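PDB 5XHX: helix-turn-helix transcriptional regulator from Pseudomonas aeruginosa, which probably binds DNA as a LuxR-family transcriptional regulator, the present chain being its N-terminal ligand-binding domain without the DNA-binding helix-turn-helix part. Local coordinates for residues Val129-Leu143 against Phe159-Lys171. Numbering follows the deposited sequence.
Sequences VQYNVPLDGERTLCL and FELLRPWVIALMK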
loop_
_atom_site.group_PDB
_atom_site.type_symbol
_atom_site.label_atom_id
_atom_site.label_comp_id
_atom_site.label_asym_id
_atom_site.label_seq_id
_atom_site.Cartn_x
_atom_site.Cartn_y
_atom_site.Cartn_z
ATOM N N VAL A 129 -18.801 3.848 12.325
ATOM C CA VAL A 129 -17.588 4.652 12.409
ATOM C C VAL A 129 -17.211 5.035 10.994
ATOM O O VAL A 129 -17.626 4.405 10.027
ATOM C CB VAL A 129 -16.396 3.933 13.084
ATOM C CG1 VAL A 129 -16.745 3.515 14.487
ATOM C CG2 VAL A 129 -15.951 2.727 12.229
ATOM N N GLN A 130 -16.376 6.058 10.888
ATOM C CA GLN A 130 -15.929 6.521 9.587
ATOM C C GLN A 130 -14.492 7.008 9.698
ATOM O O GLN A 130 -14.173 7.789 10.597
ATOM C CB GLN A 130 -16.851 7.646 9.098
ATOM C CG GLN A 130 -16.714 8.042 7.666
ATOM C CD GLN A 130 -17.769 9.063 7.281
ATOM O OE1 GLN A 130 -18.831 8.715 6.767
ATOM N NE2 GLN A 130 -17.502 10.311 7.590
ATOM N N TYR A 131 -13.646 6.585 8.761
ATOM C CA TYR A 131 -12.369 7.255 8.522
ATOM C C TYR A 131 -12.580 8.397 7.533
ATOM O O TYR A 131 -13.112 8.170 6.444
ATOM C CB TYR A 131 -11.336 6.283 7.949
ATOM C CG TYR A 131 -10.820 5.214 8.907
ATOM C CD1 TYR A 131 -9.730 5.462 9.749
ATOM C CD2 TYR A 131 -11.405 3.958 8.941
ATOM C CE1 TYR A 131 -9.242 4.460 10.603
ATOM C CE2 TYR A 131 -10.932 2.963 9.770
ATOM C CZ TYR A 131 -9.853 3.216 10.595
ATOM O OH TYR A 131 -9.397 2.219 11.408
ATOM N N ASN A 132 -12.147 9.608 7.906
ATOM C CA ASN A 132 -12.276 10.819 7.085
ATOM C C ASN A 132 -10.898 11.257 6.625
ATOM O O ASN A 132 -10.037 11.544 7.464
ATOM C CB ASN A 132 -12.892 11.984 7.861
ATOM C CG ASN A 132 -14.366 11.866 8.030
ATOM O OD1 ASN A 132 -14.905 10.766 8.066
ATOM N ND2 ASN A 132 -15.047 13.016 8.106
ATOM N N VAL A 133 -10.704 11.357 5.320
ATOM C CA VAL A 133 -9.430 11.754 4.739
ATOM C C VAL A 133 -9.658 12.979 3.864
ATOM O O VAL A 133 -10.206 12.867 2.764
ATOM C CB VAL A 133 -8.795 10.606 3.941
ATOM C CG1 VAL A 133 -7.482 11.061 3.291
ATOM C CG2 VAL A 133 -8.572 9.412 4.877
ATOM N N PRO A 134 -9.272 14.165 4.329
ATOM C CA PRO A 134 -9.353 15.362 3.480
ATOM C C PRO A 134 -8.552 15.166 2.199
ATOM O O PRO A 134 -7.422 14.671 2.223
ATOM C CB PRO A 134 -8.752 16.467 4.362
ATOM C CG PRO A 134 -8.957 15.994 5.770
ATOM C CD PRO A 134 -8.879 14.484 5.718
ATOM N N LEU A 135 -9.167 15.509 1.071
ATOM C CA LEU A 135 -8.492 15.424 -0.219
ATOM C C LEU A 135 -7.980 16.766 -0.690
ATOM O O LEU A 135 -6.952 16.830 -1.377
ATOM C CB LEU A 135 -9.426 14.858 -1.289
ATOM C CG LEU A 135 -9.811 13.406 -1.088
ATOM C CD1 LEU A 135 -10.577 12.872 -2.298
ATOM C CD2 LEU A 135 -8.557 12.583 -0.797
ATOM N N ASP A 136 -8.680 17.830 -0.331
ATOM C CA ASP A 136 -8.240 19.180 -0.621
ATOM C C ASP A 136 -9.050 20.096 0.289
ATOM O O ASP A 136 -9.574 19.653 1.318
ATOM C CB ASP A 136 -8.401 19.497 -2.117
ATOM C CG ASP A 136 -9.828 19.320 -2.595
ATOM O OD1 ASP A 136 -10.687 20.118 -2.175
ATOM O OD2 ASP A 136 -10.095 18.388 -3.382
ATOM N N GLY A 137 -9.171 21.366 -0.097
ATOM C CA GLY A 137 -9.908 22.300 0.730
ATOM C C GLY A 137 -11.397 22.030 0.795
ATOM O O GLY A 137 -12.067 22.539 1.702
ATOM N N GLU A 138 -11.935 21.245 -0.139
ATOM C CA GLU A 138 -13.378 21.022 -0.159
ATOM C C GLU A 138 -13.798 19.565 -0.019
ATOM O O GLU A 138 -14.884 19.305 0.503
ATOM C CB GLU A 138 -13.995 21.576 -1.454
ATOM C CG GLU A 138 -15.534 21.495 -1.484
ATOM C CD GLU A 138 -16.089 21.443 -2.893
ATOM O OE1 GLU A 138 -17.248 20.992 -3.074
ATOM O OE2 GLU A 138 -15.360 21.845 -3.828
ATOM N N ARG A 139 -12.995 18.615 -0.474
ATOM C CA ARG A 139 -13.440 17.236 -0.566
ATOM C C ARG A 139 -12.885 16.412 0.592
ATOM O O ARG A 139 -11.790 16.678 1.098
ATOM C CB ARG A 139 -13.032 16.640 -1.911
ATOM C CG ARG A 139 -13.735 17.316 -3.096
ATOM C CD ARG A 139 -13.301 16.680 -4.399
ATOM N NE ARG A 139 -11.855 16.756 -4.506
ATOM C CZ ARG A 139 -11.089 15.807 -5.035
ATOM N NH1 ARG A 139 -11.632 14.689 -5.507
ATOM N NH2 ARG A 139 -9.774 15.976 -5.067
ATOM N N THR A 140 -13.676 15.430 1.033
ATOM C CA THR A 140 -13.295 14.528 2.117
ATOM C C THR A 140 -13.612 13.105 1.688
ATOM O O THR A 140 -14.782 12.771 1.457
ATOM C CB THR A 140 -14.030 14.850 3.421
ATOM O OG1 THR A 140 -13.924 16.246 3.713
ATOM C CG2 THR A 140 -13.427 14.051 4.594
ATOM N N LEU A 141 -12.580 12.272 1.575
ATOM C CA LEU A 141 -12.776 10.853 1.297
ATOM C C LEU A 141 -13.115 10.118 2.590
ATOM O O LEU A 141 -12.407 10.246 3.593
ATOM C CB LEU A 141 -11.527 10.256 0.647
ATOM C CG LEU A 141 -11.454 8.736 0.478
ATOM C CD1 LEU A 141 -12.547 8.240 -0.477
ATOM C CD2 LEU A 141 -10.089 8.324 -0.067
ATOM N N CYS A 142 -14.192 9.337 2.571
ATOM C CA CYS A 142 -14.676 8.718 3.800
ATOM C C CYS A 142 -14.918 7.237 3.588
ATOM O O CYS A 142 -15.462 6.823 2.557
ATOM C CB CYS A 142 -15.966 9.370 4.282
ATOM S SG CYS A 142 -15.781 11.116 4.641
ATOM N N LEU A 143 -14.515 6.448 4.570
ATOM C CA LEU A 143 -14.824 5.032 4.610
ATOM C C LEU A 143 -15.722 4.837 5.816
ATOM O O LEU A 143 -15.276 4.974 6.958
ATOM C CB LEU A 143 -13.564 4.163 4.707
ATOM C CG LEU A 143 -13.896 2.693 5.005
ATOM C CD1 LEU A 143 -14.734 2.069 3.863
ATOM C CD2 LEU A 143 -12.614 1.908 5.254
ATOM N N PHE A 159 -9.322 0.507 15.709
ATOM C CA PHE A 159 -9.420 1.391 14.547
ATOM C C PHE A 159 -8.364 2.495 14.598
ATOM O O PHE A 159 -7.793 2.865 13.566
ATOM C CB PHE A 159 -10.823 1.995 14.477
ATOM C CG PHE A 159 -11.892 1.024 14.064
ATOM C CD1 PHE A 159 -11.671 0.114 13.037
ATOM C CD2 PHE A 159 -13.131 1.031 14.698
ATOM C CE1 PHE A 159 -12.681 -0.785 12.642
ATOM C CE2 PHE A 159 -14.140 0.144 14.315
ATOM C CZ PHE A 159 -13.913 -0.764 13.280
ATOM N N GLU A 160 -8.088 3.030 15.792
ATOM C CA GLU A 160 -7.048 4.051 15.927
ATOM C C GLU A 160 -5.655 3.459 15.744
ATOM O O GLU A 160 -4.763 4.124 15.206
ATOM C CB GLU A 160 -7.140 4.732 17.304
ATOM C CG GLU A 160 -8.345 5.683 17.498
ATOM C CD GLU A 160 -8.177 7.026 16.786
ATOM O OE1 GLU A 160 -7.150 7.244 16.097
ATOM O OE2 GLU A 160 -9.077 7.871 16.927
ATOM N N LEU A 161 -5.443 2.223 16.198
ATOM C CA LEU A 161 -4.128 1.601 16.043
ATOM C C LEU A 161 -3.773 1.421 14.574
ATOM O O LEU A 161 -2.628 1.656 14.169
ATOM C CB LEU A 161 -4.104 0.246 16.761
ATOM C CG LEU A 161 -2.711 -0.388 16.877
ATOM C CD1 LEU A 161 -1.864 0.391 17.871
ATOM C CD2 LEU A 161 -2.822 -1.850 17.309
ATOM N N LEU A 162 -4.750 0.997 13.767
ATOM C CA LEU A 162 -4.540 0.699 12.359
ATOM C C LEU A 162 -4.631 1.940 11.486
ATOM O O LEU A 162 -4.170 1.912 10.337
ATOM C CB LEU A 162 -5.575 -0.319 11.882
ATOM C CG LEU A 162 -5.730 -1.612 12.682
ATOM C CD1 LEU A 162 -6.691 -2.585 11.988
ATOM C CD2 LEU A 162 -4.380 -2.247 12.900
ATOM N N ARG A 163 -5.214 3.008 12.022
ATOM C CA ARG A 163 -5.466 4.231 11.265
ATOM C C ARG A 163 -4.282 4.741 10.447
ATOM O O ARG A 163 -4.509 5.151 9.299
ATOM C CB ARG A 163 -5.953 5.302 12.252
ATOM C CG ARG A 163 -6.189 6.697 11.673
ATOM C CD ARG A 163 -6.680 7.555 12.819
ATOM N NE ARG A 163 -6.656 8.966 12.512
ATOM C CZ ARG A 163 -6.868 9.931 13.403
ATOM N NH1 ARG A 163 -7.137 9.632 14.669
ATOM N NH2 ARG A 163 -6.809 11.207 13.024
ATOM N N PRO A 164 -3.027 4.746 10.942
ATOM C CA PRO A 164 -1.926 5.274 10.113
ATOM C C PRO A 164 -1.875 4.701 8.704
ATOM O O PRO A 164 -1.729 5.461 7.736
ATOM C CB PRO A 164 -0.674 4.903 10.923
ATOM C CG PRO A 164 -1.135 4.864 12.318
ATOM C CD PRO A 164 -2.551 4.350 12.285
ATOM N N TRP A 165 -2.011 3.388 8.548
ATOM C CA TRP A 165 -1.940 2.842 7.206
ATOM C C TRP A 165 -3.301 2.744 6.530
ATOM O O TRP A 165 -3.351 2.710 5.297
ATOM C CB TRP A 165 -1.242 1.471 7.195
ATOM C CG TRP A 165 -1.843 0.391 8.048
ATOM C CD1 TRP A 165 -1.432 0.017 9.292
ATOM C CD2 TRP A 165 -2.930 -0.475 7.707
ATOM N NE1 TRP A 165 -2.215 -1.016 9.759
ATOM C CE2 TRP A 165 -3.130 -1.349 8.798
ATOM C CE3 TRP A 165 -3.745 -0.611 6.577
ATOM C CZ2 TRP A 165 -4.126 -2.328 8.805
ATOM C CZ3 TRP A 165 -4.734 -1.577 6.582
ATOM C CH2 TRP A 165 -4.917 -2.424 7.692
ATOM N N VAL A 166 -4.402 2.718 7.290
ATOM C CA VAL A 166 -5.718 2.802 6.647
ATOM C C VAL A 166 -5.840 4.105 5.871
ATOM O O VAL A 166 -6.200 4.112 4.693
ATOM C CB VAL A 166 -6.852 2.651 7.675
ATOM C CG1 VAL A 166 -8.228 2.977 7.013
ATOM C CG2 VAL A 166 -6.854 1.237 8.235
ATOM N N ILE A 167 -5.512 5.229 6.507
ATOM C CA ILE A 167 -5.728 6.497 5.815
ATOM C C ILE A 167 -4.677 6.709 4.724
ATOM O O ILE A 167 -4.945 7.375 3.720
ATOM C CB ILE A 167 -5.755 7.666 6.817
ATOM C CG1 ILE A 167 -4.381 7.901 7.405
ATOM C CG2 ILE A 167 -6.820 7.417 7.961
ATOM C CD1 ILE A 167 -4.352 9.049 8.418
ATOM N N ALA A 168 -3.460 6.180 4.911
ATOM C CA ALA A 168 -2.458 6.249 3.850
ATOM C C ALA A 168 -2.934 5.499 2.618
ATOM O O ALA A 168 -2.823 5.991 1.485
ATOM C CB ALA A 168 -1.123 5.677 4.346
ATOM N N LEU A 169 -3.465 4.299 2.827
ATOM C CA LEU A 169 -4.009 3.500 1.737
ATOM C C LEU A 169 -5.160 4.219 1.042
ATOM O O LEU A 169 -5.238 4.247 -0.190
ATOM C CB LEU A 169 -4.510 2.165 2.292
ATOM C CG LEU A 169 -3.937 0.807 1.938
ATOM C CD1 LEU A 169 -4.981 -0.232 2.337
ATOM C CD2 LEU A 169 -3.610 0.726 0.462
ATOM N N MET A 170 -6.112 4.736 1.830
ATOM C CA MET A 170 -7.266 5.428 1.251
ATOM C C MET A 170 -6.817 6.556 0.338
ATOM O O MET A 170 -7.302 6.688 -0.789
ATOM C CB MET A 170 -8.178 5.962 2.364
ATOM C CG MET A 170 -8.851 4.857 3.171
ATOM S SD MET A 170 -9.749 5.483 4.597
ATOM C CE MET A 170 -10.842 6.649 3.722
ATOM N N LYS A 171 -5.874 7.373 0.811
ATOM C CA LYS A 171 -5.377 8.488 0.011
ATOM C C LYS A 171 -4.763 7.990 -1.295
ATOM O O LYS A 171 -5.013 8.557 -2.366
ATOM C CB LYS A 171 -4.357 9.292 0.831
ATOM C CG LYS A 171 -3.786 10.528 0.132
ATOM C CD LYS A 171 -4.883 11.456 -0.384
ATOM C CE LYS A 171 -4.374 12.882 -0.596
ATOM N NZ LYS A 171 -4.375 13.673 0.681
#
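Tyr-131 lies against helix 159-171 with Val-166 CG1 squarely over one ring face, 3.7 Å from the ring centroid and only 4° off the normal. Arg-163 CB comes up at the ring edge, and the phenol OH donates to Phe-159 O at 2.8 Å. The hydroxyl comes from well off the carbonyl axis, at a C=O...O angle of 108° and somewhat out of plane. The helix kinks at Pro-164 and Trp-165, whose N atoms lack bonds to the residue four back.

Next along, Met-170 packs against both strands: its chain turns at chi3 (56°), putting CE 3.8 Å from both Val-133 CG2 and Leu-143 CB, while SD makes an oblique Met-aromatic contact with Tyr-131. Both strands belong to an antiparallel five-stranded sheet, and helix 153-173 crosses one face of it, with helix 86-92 packing on the other: the alpha-beta-alpha sandwich of LuxR-type ligand-binding domains. Trp-165 meets the His-13 ring of the second subunit, and Ala-168, pointing away from the strands, packs on that subunit's Gly-17.

Toward the partly exposed hairpin end the packing thins. Lys-171 runs past Leu-135 in the opposite direction, CD to CD2 3.9 Å, and its NZ stays 3.6 Å from Pro-134 O.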